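Local coordinates for ornithine carbamoyltransferase (Gloeobacter violaceus, PDB 3GD5), which probably catalyses the reversible transfer of the carbamoyl group from carbamoyl phosphate to ornithine, giving citrulline and phosphate in arginine biosynthesis, at residues A[186-191]-A[215-220]; A[229-234]-A[253-258]; A[173-178]-A[199-204]; A[156-161]-A[180-185]; A[225-230]-A[264-269]. All blocks are in the same frame, centred on the assembly; numbering follows the deposited sequence.

Contact 1. Residues A[186-191]-A[215-220]; sequences VATPEG and ILRDPF
V186 and A187 pair in parallel with I215 and L216. L216 N donates to V186 O (2.8 Å), and T188 N donates to L216 O (3.2 Å). A CA-H...O contact from A187 CA to L216 O adds to the ladder.

The apolar contacts lie on both faces of the sheet. On one, V186 and I215 run side by side. I215 CG1 is trans to the backbone N (chi1 167°), and its CD1 lies 3.7 Å from V186 CG1. On the other, A187 CB packs on P219 CB at 4.2 Å.

The polar side-chain contact belongs to R217. Its chain starts away from 186-191 and bends at chi2 (66°) and chi3 (61°), which turns the guanidinium back over the backbone. One face of that group covers P189 C and E190 CA. R217 NH2 makes a weak bond to T188 O (2.9 Å). A leucine here would lack the guanidinium, which would probably cost T188 O this bond and uncover the P189-E190 backbone.

D218 caps helix 219-223 by accepting from F220 N. The pairing is that of a beta-alpha-beta unit, in which strands 183-187 and 213-216 are linked through helix 196-209 in the Rossmann-like ornithine-binding domain.

Contact 2. Residues A[229-234]-A[253-258]; sequences LYTDVW and YQINAA
T231 turns its CG2 toward I255 because chi1 (-167°) sets OG1 trans to the backbone N and leaves the methyl between N and the carbonyl carbon. I255 has a chi1 of 130°, well off a staggered position, and its CG2 meets that methyl. The T231 CG2 to I255 CG2 distance is 3.3 Å, tighter than usual for two carbons. With such a torsion the exact fit is doubtful, but the two branches clearly face each other.

The second branch of I255 reaches L229. Its CD1 lies 3.9 Å from L229 CD1, and the two side chains pass at a slant. I255 thus spans two residues of the strand that point to the same side.

W234 comes in from the loop beyond the strand. Its indole edge faces Y253, with W234 NE1 4.0 Å from Y253 O and that oxygen near the ring plane. No hydrogen bond crosses between the segments, so the contact is largely apolar. The hydroxyl of T231 is bonded to V163 O.

Within 253-258, N256 ND2 donates to Q254 OE1 (3.1 Å). The donor lies in the carbonyl plane on a lone pair, and the bond is nearly straight at 165°. D232, close after the strand, probably binds ornithine, as in related enzymes.

Strand 228-231 lies between strands 159-163 and 268-271. I255 also touches V269 of the latter, W234 stacks on F250 of helix 247-250, and N256 caps helix 257-261.

Contact 3. Residues A[173-178]-A[199-204]; sequences LLLGCA and SARASE
S199, whose OG touches L174 CD1 at 3.8 Å, has its carbonyl oxygen gripped twice. S203 N (2.9 Å) and S203 OG (3.0 Å) both donate to S199 O, from opposite faces of its plane. The S203 hydroxyl is thus turned back on its own helix.

The helices run almost exactly parallel. The axes of the short segments come within 8.5 Å and differ in direction by 2°. The small A202 side chain is consistent with this close approach. A202 CB points at the other helix and sits 3.9 Å from L174 CB, close also to the L174 carbonyl. A178 CB in turn lies 3.4 Å from A202 O.

L175 meets R201 at about a right angle, L175 CD2 against R201 CG at 3.6 Å. Here the aliphatic part of the arginine does the touching. Its chain starts with CG trans to the backbone N (chi1 168°). The charged end belongs to other partners: R201 NE forms a salt bridge with D20, and R201 NH2 one with E204 OE2 at 3.4 Å.

Helices 168-180 and 196-209 follow successive strands of the parallel sheet in the Rossmann-like ornithine-binding domain. No hydrogen bond joins the two segments. Small residues and leucine carbons make the interface, while the charge of R201 is shared between D20 and E204 at the border.

Contact 4. Residues A[156-161]-A[180-185]; sequences AGLKLA and VGMSIA
L160 and I184 lie side by side and point the same way from neighbouring strands. Both carry their next carbon, L160 CG and I184 CG1, trans to the backbone N. L160 CD1 therefore comes to rest 4.1 Å from I184 CG1. M182 reaches into the same layer. Its extended start (chi1 -175°) brings M182 SD to 3.7 Å from L160 CB, and a bend at chi3 turns CE back toward L158. M182 CG packs at 3.9 Å on L158 CB, and the two side chains meet at a slant. C177 of helix 168-180 and I148 of helix 138-152 also touch M182. An alanine in place of M182 would remove CG, SD and CE, and would probably leave a gap between L158, L160 and the helix residues C177 and I148.

The strands are the two arms of a beta-alpha-beta crossover: 159-163, helix 168-180, then 183-187. They run parallel with their short axes 19° apart. L160 N donates to S183 O (2.7 Å). L160 O then accepts from A185 N (2.9 Å), and L158 O from S183 N.

K159 leaves on the opposite face of the sheet, beside S183 and A185. Its fully extended chain passes A185 CB with K159 CE at 4.0 Å and carries NZ to the carbonyls of A222 and R224. S183 OG accepts from E212 N.

Before the strands, G181 ends the helix in a Schellman motif, and G181 O accepts from G157 N (3.1 Å). At its backbone angles a CB would jam against the preceding carbonyl and also sit tight on A156 CB.

Contact 5. Residues A[225-230]-A[264-269]; sequences GAHILY and AAEAIV
H227, I228 and L229 run parallel to A267, I268 and V269, with I268 N donating to H227 O (2.7 Å) and L229 N to I268 O (2.8 Å).

H227 and E266 lie side by side, pointing the same way. E266 OE1 sits at the edge of the imidazole, near its plane, 3.5 Å from H227 ND1. The ring and carboxylate planes are 59° apart. The ring is placed by chi1 of -52°, with CG beside the backbone N. G225 O stands over one face of the ring, nearer its border than its centre. A264 CB lies 3.3 Å from A226 O and also near H227 ND1.

I228 and I268 pack on one face of the sheet, I228 CG2 to I268 CG2 at 4.2 Å. Helix 138-152 covers them: I148 touches I228, and N151 and F152 touch I268. On the other face V269 CG1 lies 3.9 Å from L229 O, and L260 of helix 257-261 lies against V269.

A third bond between the segments, A264 N to A226 O (2.9 Å), joins the start of the type I turn 264-267 to the loop just before strand 228-231. The closing bond of the turn itself, A267 N to A264 O, is weak. R290 donates to the carbonyls of A265 and A267 in the turn. The pairing thus rests on main-chain bonds, with apolar side chains over its inner part. The nearby carboxylate of E266 may modestly favour a protonated H227.

In the fold
Contacts 1, 4 and 5 are pairings within one parallel sheet; 1 and 4 share strand 183-187. Contacts 4 and 5 meet where strands 159-163 and 228-231 adjoin, with A161 N 2.9 Å from I228 O. In contact 3, helix 168-180 packs on this sheet and on helix 196-209. It is tied to contact 4 through C177 O and M182 N, 3.0 Å apart. Contact 2 shares L229 and Y230 with contact 5, and Y253 OH lies 3.1 Å from T188 O of contact 1. D232 of contact 2 probably binds ornithine; the side chain of T188 is about 10 Å from that of D232. The L175 side chain of contact 3 is about 7 Å from that of P138, which probably helps bind carbamoyl phosphate.

Contact 1. Residues A[186-191]-A[215-220]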
# COMPACT_ATOMS: atom_id res chain seq x y z
N VAL A 186 11.87 -38.84 11.47
CA VAL A 186 11.22 -37.73 10.81
C VAL A 186 10.49 -38.19 9.56
O VAL A 186 11.12 -38.65 8.61
CB VAL A 186 12.23 -36.63 10.44
CG1 VAL A 186 13.41 -37.24 9.71
CG2 VAL A 186 11.57 -35.56 9.58
N ALA A 187 9.17 -38.05 9.58
CA ALA A 187 8.34 -38.44 8.46
C ALA A 187 7.82 -37.22 7.71
O ALA A 187 7.19 -36.33 8.29
CB ALA A 187 7.16 -39.30 8.96
N THR A 188 8.08 -37.18 6.41
CA THR A 188 7.65 -36.07 5.57
C THR A 188 7.27 -36.57 4.19
O THR A 188 7.58 -37.70 3.82
CB THR A 188 8.78 -35.06 5.33
OG1 THR A 188 9.63 -35.54 4.28
CG2 THR A 188 9.60 -34.86 6.59
N PRO A 189 6.57 -35.73 3.41
CA PRO A 189 6.21 -36.18 2.06
C PRO A 189 7.52 -36.27 1.29
O PRO A 189 8.56 -35.76 1.74
CB PRO A 189 5.30 -35.06 1.56
CG PRO A 189 4.66 -34.56 2.81
CD PRO A 189 5.82 -34.52 3.78
N GLU A 190 7.47 -36.89 0.12
CA GLU A 190 8.65 -37.09 -0.72
C GLU A 190 9.54 -35.87 -1.00
O GLU A 190 10.75 -35.93 -0.80
CB GLU A 190 8.23 -37.72 -2.05
CG GLU A 190 9.37 -38.03 -2.98
CD GLU A 190 8.92 -38.85 -4.17
OE1 GLU A 190 8.42 -39.98 -3.94
OE2 GLU A 190 9.04 -38.37 -5.32
N GLY A 191 8.95 -34.77 -1.47
CA GLY A 191 9.77 -33.61 -1.77
C GLY A 191 9.99 -32.61 -0.65
O GLY A 191 10.55 -31.53 -0.86
N ILE A 215 14.86 -40.95 8.46
CA ILE A 215 14.11 -40.05 7.60
C ILE A 215 13.17 -40.95 6.82
O ILE A 215 13.57 -41.64 5.89
CB ILE A 215 15.04 -39.26 6.64
CG1 ILE A 215 14.21 -38.57 5.55
CG2 ILE A 215 16.06 -40.19 6.01
CD1 ILE A 215 13.04 -37.75 6.07
N LEU A 216 11.91 -40.96 7.25
CA LEU A 216 10.91 -41.82 6.64
C LEU A 216 9.83 -41.07 5.87
O LEU A 216 9.75 -39.85 5.89
CB LEU A 216 10.23 -42.65 7.74
CG LEU A 216 11.14 -43.26 8.81
CD1 LEU A 216 10.29 -44.03 9.81
CD2 LEU A 216 12.18 -44.16 8.18
N ARG A 217 8.99 -41.85 5.20
CA ARG A 217 7.90 -41.30 4.42
C ARG A 217 6.60 -41.53 5.18
O ARG A 217 5.72 -40.67 5.19
CB ARG A 217 7.86 -41.97 3.05
CG ARG A 217 6.93 -41.33 2.05
CD ARG A 217 7.38 -39.93 1.66
NE ARG A 217 8.70 -39.90 1.03
CZ ARG A 217 9.84 -39.67 1.69
NH1 ARG A 217 10.99 -39.67 1.04
NH2 ARG A 217 9.81 -39.42 2.99
N ASP A 218 6.48 -42.69 5.83
CA ASP A 218 5.27 -43.04 6.58
C ASP A 218 5.28 -42.55 8.02
O ASP A 218 6.17 -42.88 8.80
CB ASP A 218 5.05 -44.55 6.58
CG ASP A 218 3.93 -44.98 7.53
OD1 ASP A 218 2.82 -44.40 7.47
OD2 ASP A 218 4.15 -45.90 8.34
N PRO A 219 4.27 -41.74 8.39
CA PRO A 219 4.12 -41.17 9.73
C PRO A 219 3.67 -42.19 10.78
O PRO A 219 3.95 -42.02 11.98
CB PRO A 219 3.10 -40.06 9.51
CG PRO A 219 2.21 -40.64 8.47
CD PRO A 219 3.21 -41.25 7.49
N PHE A 220 2.97 -43.23 10.35
CA PHE A 220 2.52 -44.26 11.28
C PHE A 220 3.68 -45.16 11.65
O PHE A 220 3.66 -45.84 12.68
CB PHE A 220 1.38 -45.08 10.68
CG PHE A 220 0.06 -44.37 10.71
CD1 PHE A 220 -0.37 -43.62 9.62
CD2 PHE A 220 -0.72 -44.40 11.86
CE1 PHE A 220 -1.57 -42.92 9.67
CE2 PHE A 220 -1.92 -43.70 11.92
CZ PHE A 220 -2.35 -42.96 10.82

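Contact 2. Residues A[229-234]-A[253-258]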
# COMPACT_ATOMS: atom_id res chain seq x y z
N LEU A 229 5.25 -37.10 19.96
CA LEU A 229 4.86 -36.86 18.57
C LEU A 229 4.98 -35.34 18.39
O LEU A 229 4.40 -34.57 19.15
CB LEU A 229 3.43 -37.34 18.31
CG LEU A 229 3.23 -38.85 18.39
CD1 LEU A 229 1.79 -39.19 18.06
CD2 LEU A 229 4.18 -39.56 17.42
N TYR A 230 5.74 -34.93 17.38
CA TYR A 230 5.99 -33.52 17.13
C TYR A 230 5.59 -33.11 15.73
O TYR A 230 5.82 -33.84 14.76
CB TYR A 230 7.49 -33.25 17.32
CG TYR A 230 7.88 -31.81 17.54
CD1 TYR A 230 7.71 -30.84 16.55
CD2 TYR A 230 8.46 -31.42 18.75
CE1 TYR A 230 8.11 -29.52 16.76
CE2 TYR A 230 8.86 -30.11 18.96
CZ TYR A 230 8.69 -29.16 17.97
OH TYR A 230 9.06 -27.85 18.21
N THR A 231 4.98 -31.94 15.62
CA THR A 231 4.59 -31.44 14.32
C THR A 231 4.63 -29.92 14.30
O THR A 231 4.77 -29.28 15.34
CB THR A 231 3.19 -31.93 13.90
OG1 THR A 231 3.01 -31.67 12.51
CG2 THR A 231 2.11 -31.23 14.70
N ASP A 232 4.48 -29.36 13.10
CA ASP A 232 4.54 -27.93 12.90
C ASP A 232 3.67 -27.64 11.70
O ASP A 232 3.19 -28.57 11.05
CB ASP A 232 6.00 -27.54 12.62
CG ASP A 232 6.22 -26.04 12.57
OD1 ASP A 232 5.25 -25.26 12.77
OD2 ASP A 232 7.38 -25.63 12.34
N VAL A 233 3.45 -26.37 11.39
CA VAL A 233 2.62 -26.01 10.25
C VAL A 233 3.20 -26.53 8.94
O VAL A 233 4.41 -26.61 8.78
CB VAL A 233 2.45 -24.48 10.16
CG1 VAL A 233 1.90 -24.10 8.79
CG2 VAL A 233 1.50 -23.99 11.26
N TRP A 234 2.33 -26.90 8.00
CA TRP A 234 2.77 -27.41 6.71
C TRP A 234 3.51 -26.32 5.93
O TRP A 234 3.36 -25.13 6.20
CB TRP A 234 1.58 -27.91 5.88
CG TRP A 234 0.85 -29.09 6.48
CD1 TRP A 234 1.36 -30.02 7.34
CD2 TRP A 234 -0.51 -29.49 6.22
NE1 TRP A 234 0.41 -30.97 7.64
CE2 TRP A 234 -0.75 -30.67 6.97
CE3 TRP A 234 -1.55 -28.97 5.44
CZ2 TRP A 234 -1.98 -31.34 6.95
CZ3 TRP A 234 -2.78 -29.63 5.42
CH2 TRP A 234 -2.98 -30.80 6.17
N TYR A 253 -0.08 -36.53 7.18
CA TYR A 253 0.91 -36.19 8.20
C TYR A 253 0.29 -35.34 9.31
O TYR A 253 0.85 -34.32 9.72
CB TYR A 253 2.07 -35.46 7.55
CG TYR A 253 2.79 -36.32 6.54
CD1 TYR A 253 3.88 -37.10 6.92
CD2 TYR A 253 2.35 -36.39 5.22
CE1 TYR A 253 4.52 -37.93 6.01
CE2 TYR A 253 2.98 -37.23 4.31
CZ TYR A 253 4.06 -37.99 4.71
OH TYR A 253 4.67 -38.85 3.82
N GLN A 254 -0.86 -35.78 9.79
CA GLN A 254 -1.56 -35.08 10.84
C GLN A 254 -1.46 -35.87 12.13
O GLN A 254 -1.60 -37.10 12.11
CB GLN A 254 -3.03 -34.93 10.46
CG GLN A 254 -3.88 -34.19 11.47
CD GLN A 254 -5.35 -34.30 11.16
OE1 GLN A 254 -5.96 -35.34 11.41
NE2 GLN A 254 -5.94 -33.24 10.61
N ILE A 255 -1.19 -35.21 13.24
CA ILE A 255 -1.15 -35.95 14.48
C ILE A 255 -2.60 -35.91 14.98
O ILE A 255 -3.16 -34.84 15.24
CB ILE A 255 -0.12 -35.36 15.50
CG1 ILE A 255 -0.76 -35.15 16.87
CG2 ILE A 255 0.50 -34.11 14.95
CD1 ILE A 255 -0.98 -36.44 17.62
N ASN A 256 -3.20 -37.09 15.03
CA ASN A 256 -4.58 -37.26 15.47
C ASN A 256 -4.67 -38.49 16.36
O ASN A 256 -3.66 -39.14 16.62
CB ASN A 256 -5.49 -37.46 14.26
CG ASN A 256 -4.95 -38.50 13.30
OD1 ASN A 256 -4.45 -39.55 13.72
ND2 ASN A 256 -5.05 -38.23 12.00
N ALA A 257 -5.88 -38.79 16.82
CA ALA A 257 -6.10 -39.94 17.70
C ALA A 257 -5.44 -41.21 17.17
O ALA A 257 -4.77 -41.92 17.91
CB ALA A 257 -7.60 -40.16 17.88
N ALA A 258 -5.63 -41.49 15.88
CA ALA A 258 -5.06 -42.68 15.27
C ALA A 258 -3.54 -42.74 15.40
O ALA A 258 -2.99 -43.74 15.87
CB ALA A 258 -5.46 -42.75 13.80

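Contact 3. Residues A[173-178]-A[199-204]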
# COMPACT_ATOMS: atom_id res chain seq x y z
N LEU A 173 15.69 -30.28 15.56
CA LEU A 173 15.29 -31.43 16.37
C LEU A 173 16.24 -32.59 16.08
O LEU A 173 16.60 -33.34 16.98
CB LEU A 173 13.84 -31.85 16.06
CG LEU A 173 12.73 -31.02 16.72
CD1 LEU A 173 11.38 -31.40 16.12
CD2 LEU A 173 12.73 -31.25 18.21
N LEU A 174 16.64 -32.71 14.82
CA LEU A 174 17.56 -33.76 14.40
C LEU A 174 18.89 -33.62 15.15
O LEU A 174 19.37 -34.57 15.76
CB LEU A 174 17.80 -33.69 12.89
CG LEU A 174 16.62 -34.16 12.02
CD1 LEU A 174 16.94 -33.99 10.54
CD2 LEU A 174 16.32 -35.62 12.33
N LEU A 175 19.47 -32.42 15.10
CA LEU A 175 20.73 -32.17 15.78
C LEU A 175 20.59 -32.27 17.29
O LEU A 175 21.45 -32.82 17.98
CB LEU A 175 21.26 -30.79 15.43
CG LEU A 175 21.59 -30.50 13.97
CD1 LEU A 175 21.92 -29.02 13.85
CD2 LEU A 175 22.76 -31.38 13.50
N GLY A 176 19.48 -31.74 17.80
CA GLY A 176 19.23 -31.75 19.23
C GLY A 176 18.95 -33.11 19.84
O GLY A 176 19.52 -33.46 20.87
N CYS A 177 18.06 -33.87 19.21
CA CYS A 177 17.73 -35.19 19.71
C CYS A 177 19.00 -36.04 19.76
O CYS A 177 19.38 -36.53 20.82
CB CYS A 177 16.67 -35.85 18.81
SG CYS A 177 15.01 -35.15 19.06
N ALA A 178 19.66 -36.18 18.62
CA ALA A 178 20.89 -36.96 18.56
C ALA A 178 21.83 -36.57 19.69
O ALA A 178 22.34 -37.44 20.40
CB ALA A 178 21.57 -36.74 17.21
N SER A 199 20.70 -34.26 8.21
CA SER A 199 20.37 -35.64 8.55
C SER A 199 21.66 -36.42 8.71
O SER A 199 21.80 -37.22 9.64
CB SER A 199 19.52 -36.28 7.45
OG SER A 199 18.20 -35.77 7.45
N ALA A 200 22.60 -36.18 7.80
CA ALA A 200 23.90 -36.84 7.84
C ALA A 200 24.65 -36.45 9.10
O ALA A 200 25.21 -37.31 9.79
CB ALA A 200 24.71 -36.46 6.61
N ARG A 201 24.67 -35.15 9.40
CA ARG A 201 25.35 -34.63 10.57
C ARG A 201 24.66 -35.09 11.86
O ARG A 201 25.31 -35.21 12.89
CB ARG A 201 25.38 -33.10 10.52
CG ARG A 201 25.81 -32.42 11.81
CD ARG A 201 27.16 -32.92 12.30
NE ARG A 201 27.55 -32.29 13.56
CZ ARG A 201 28.55 -32.72 14.33
NH1 ARG A 201 28.83 -32.10 15.46
NH2 ARG A 201 29.25 -33.79 13.97
N ALA A 202 23.36 -35.33 11.79
CA ALA A 202 22.61 -35.79 12.95
C ALA A 202 22.96 -37.26 13.22
O ALA A 202 23.14 -37.65 14.37
CB ALA A 202 21.11 -35.65 12.71
N SER A 203 23.06 -38.05 12.15
CA SER A 203 23.40 -39.47 12.28
C SER A 203 24.81 -39.61 12.85
O SER A 203 25.04 -40.42 13.75
CB SER A 203 23.33 -40.15 10.92
OG SER A 203 22.01 -40.12 10.41
N GLU A 204 25.74 -38.83 12.33
CA GLU A 204 27.12 -38.85 12.80
C GLU A 204 27.14 -38.63 14.31
O GLU A 204 27.86 -39.31 15.04
CB GLU A 204 27.93 -37.76 12.11
CG GLU A 204 29.36 -37.62 12.62
CD GLU A 204 30.09 -36.43 12.01
OE1 GLU A 204 31.26 -36.19 12.38
OE2 GLU A 204 29.50 -35.73 11.15

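Contact 4. Residues A[156-161]-A[180-185]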
# COMPACT_ATOMS: atom_id res chain seq x y z
N ALA A 156 17.79 -39.36 27.01
CA ALA A 156 18.41 -40.50 26.34
C ALA A 156 17.51 -41.72 26.38
O ALA A 156 16.79 -41.94 27.35
CB ALA A 156 19.76 -40.81 26.99
N GLY A 157 17.54 -42.52 25.31
CA GLY A 157 16.71 -43.71 25.26
C GLY A 157 15.34 -43.42 24.68
O GLY A 157 14.75 -44.26 24.01
N LEU A 158 14.83 -42.22 24.94
CA LEU A 158 13.53 -41.80 24.45
C LEU A 158 13.51 -41.73 22.92
O LEU A 158 14.55 -41.69 22.27
CB LEU A 158 13.18 -40.42 25.02
CG LEU A 158 12.19 -40.33 26.18
CD1 LEU A 158 12.41 -41.45 27.18
CD2 LEU A 158 12.35 -38.96 26.83
N LYS A 159 12.30 -41.74 22.35
CA LYS A 159 12.15 -41.64 20.91
C LYS A 159 11.18 -40.50 20.56
O LYS A 159 10.07 -40.42 21.10
CB LYS A 159 11.64 -42.96 20.32
CG LYS A 159 11.56 -42.92 18.79
CD LYS A 159 10.66 -44.00 18.23
CE LYS A 159 10.65 -43.97 16.70
NZ LYS A 159 9.73 -44.98 16.09
N LEU A 160 11.63 -39.64 19.65
CA LEU A 160 10.85 -38.48 19.18
C LEU A 160 10.48 -38.72 17.71
O LEU A 160 11.33 -39.06 16.88
CB LEU A 160 11.70 -37.21 19.31
CG LEU A 160 11.31 -35.77 18.89
CD1 LEU A 160 10.73 -35.78 17.49
CD2 LEU A 160 10.34 -35.16 19.88
N ALA A 161 9.20 -38.57 17.39
CA ALA A 161 8.74 -38.74 16.02
C ALA A 161 8.18 -37.41 15.53
O ALA A 161 7.29 -36.83 16.15
CB ALA A 161 7.67 -39.81 15.94
N VAL A 180 21.40 -35.51 22.65
CA VAL A 180 21.07 -35.93 24.02
C VAL A 180 20.81 -37.43 24.09
O VAL A 180 20.43 -37.96 25.13
CB VAL A 180 19.83 -35.18 24.58
CG1 VAL A 180 20.16 -33.71 24.81
CG2 VAL A 180 18.64 -35.33 23.65
N GLY A 181 21.02 -38.11 22.96
CA GLY A 181 20.82 -39.55 22.92
C GLY A 181 19.38 -39.96 22.71
O GLY A 181 19.00 -41.09 23.00
N MET A 182 18.57 -39.03 22.20
CA MET A 182 17.16 -39.32 21.95
C MET A 182 17.03 -39.73 20.49
O MET A 182 17.52 -39.04 19.60
CB MET A 182 16.30 -38.09 22.23
CG MET A 182 14.80 -38.32 22.11
SD MET A 182 13.78 -36.83 22.38
CE MET A 182 14.08 -36.51 24.04
N SER A 183 16.37 -40.87 20.26
CA SER A 183 16.16 -41.35 18.90
C SER A 183 15.10 -40.49 18.22
O SER A 183 14.14 -40.07 18.86
CB SER A 183 15.72 -42.82 18.91
OG SER A 183 16.78 -43.67 19.29
N ILE A 184 15.29 -40.23 16.94
CA ILE A 184 14.33 -39.42 16.21
C ILE A 184 14.00 -39.97 14.83
O ILE A 184 14.88 -40.36 14.07
CB ILE A 184 14.81 -37.95 16.04
CG1 ILE A 184 13.79 -37.18 15.19
CG2 ILE A 184 16.21 -37.92 15.43
CD1 ILE A 184 14.07 -35.70 15.06
N ALA A 185 12.71 -40.00 14.53
CA ALA A 185 12.22 -40.47 13.25
C ALA A 185 11.45 -39.29 12.65
O ALA A 185 10.50 -38.78 13.25
CB ALA A 185 11.29 -41.66 13.46

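Contact 5. Residues A[225-230]-A[264-269]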
# COMPACT_ATOMS: atom_id res chain seq x y z
N GLY A 225 5.96 -46.55 18.84
CA GLY A 225 6.89 -46.56 19.96
C GLY A 225 7.48 -45.22 20.37
O GLY A 225 8.39 -45.16 21.20
N ALA A 226 6.96 -44.13 19.81
CA ALA A 226 7.48 -42.80 20.16
C ALA A 226 6.88 -42.32 21.47
O ALA A 226 5.73 -42.60 21.77
CB ALA A 226 7.17 -41.81 19.04
N HIS A 227 7.68 -41.59 22.25
CA HIS A 227 7.22 -41.04 23.52
C HIS A 227 6.77 -39.61 23.28
O HIS A 227 6.13 -38.98 24.13
CB HIS A 227 8.36 -41.02 24.54
CG HIS A 227 9.04 -42.34 24.69
ND1 HIS A 227 8.59 -43.32 25.55
CD2 HIS A 227 10.13 -42.86 24.08
CE1 HIS A 227 9.37 -44.38 25.46
NE2 HIS A 227 10.31 -44.12 24.57
N ILE A 228 7.10 -39.09 22.10
CA ILE A 228 6.78 -37.73 21.73
C ILE A 228 6.44 -37.61 20.25
O ILE A 228 7.23 -37.99 19.40
CB ILE A 228 7.99 -36.78 22.02
CG1 ILE A 228 8.44 -36.93 23.47
CG2 ILE A 228 7.61 -35.33 21.74
CD1 ILE A 228 9.94 -37.24 23.59
N LEU A 229 5.25 -37.10 19.96
CA LEU A 229 4.86 -36.86 18.57
C LEU A 229 4.98 -35.34 18.39
O LEU A 229 4.40 -34.57 19.15
CB LEU A 229 3.43 -37.34 18.31
CG LEU A 229 3.23 -38.85 18.39
CD1 LEU A 229 1.79 -39.19 18.06
CD2 LEU A 229 4.18 -39.56 17.42
N TYR A 230 5.74 -34.93 17.38
CA TYR A 230 5.99 -33.52 17.13
C TYR A 230 5.59 -33.11 15.73
O TYR A 230 5.82 -33.84 14.76
CB TYR A 230 7.49 -33.25 17.32
CG TYR A 230 7.88 -31.81 17.54
CD1 TYR A 230 7.71 -30.84 16.55
CD2 TYR A 230 8.46 -31.42 18.75
CE1 TYR A 230 8.11 -29.52 16.76
CE2 TYR A 230 8.86 -30.11 18.96
CZ TYR A 230 8.69 -29.16 17.97
OH TYR A 230 9.06 -27.85 18.21
N ALA A 264 3.90 -44.83 22.03
CA ALA A 264 3.96 -45.34 23.39
C ALA A 264 2.71 -44.88 24.13
O ALA A 264 2.01 -43.97 23.67
CB ALA A 264 5.20 -44.82 24.09
N ALA A 265 2.43 -45.50 25.27
CA ALA A 265 1.25 -45.17 26.06
C ALA A 265 1.39 -43.84 26.79
O ALA A 265 0.41 -43.14 27.00
CB ALA A 265 0.97 -46.28 27.07
N GLU A 266 2.62 -43.50 27.18
CA GLU A 266 2.87 -42.25 27.88
C GLU A 266 3.30 -41.18 26.88
O GLU A 266 3.99 -40.23 27.24
CB GLU A 266 3.97 -42.43 28.94
CG GLU A 266 4.25 -43.88 29.31
CD GLU A 266 4.94 -44.66 28.20
OE1 GLU A 266 6.08 -44.29 27.83
OE2 GLU A 266 4.35 -45.65 27.70
N ALA A 267 2.89 -41.35 25.63
CA ALA A 267 3.26 -40.41 24.58
C ALA A 267 2.76 -38.99 24.82
O ALA A 267 1.62 -38.77 25.25
CB ALA A 267 2.76 -40.91 23.23
N ILE A 268 3.63 -38.04 24.52
CA ILE A 268 3.36 -36.62 24.67
C ILE A 268 3.29 -36.00 23.27
O ILE A 268 3.93 -36.50 22.34
CB ILE A 268 4.47 -35.94 25.51
CG1 ILE A 268 3.99 -35.77 26.95
CG2 ILE A 268 4.90 -34.62 24.91
CD1 ILE A 268 3.65 -37.07 27.64
N VAL A 269 2.49 -34.94 23.12
CA VAL A 269 2.35 -34.26 21.83
C VAL A 269 2.88 -32.83 21.91
O VAL A 269 2.43 -32.04 22.74
CB VAL A 269 0.87 -34.20 21.37
CG1 VAL A 269 0.76 -33.42 20.07
CG2 VAL A 269 0.32 -35.61 21.19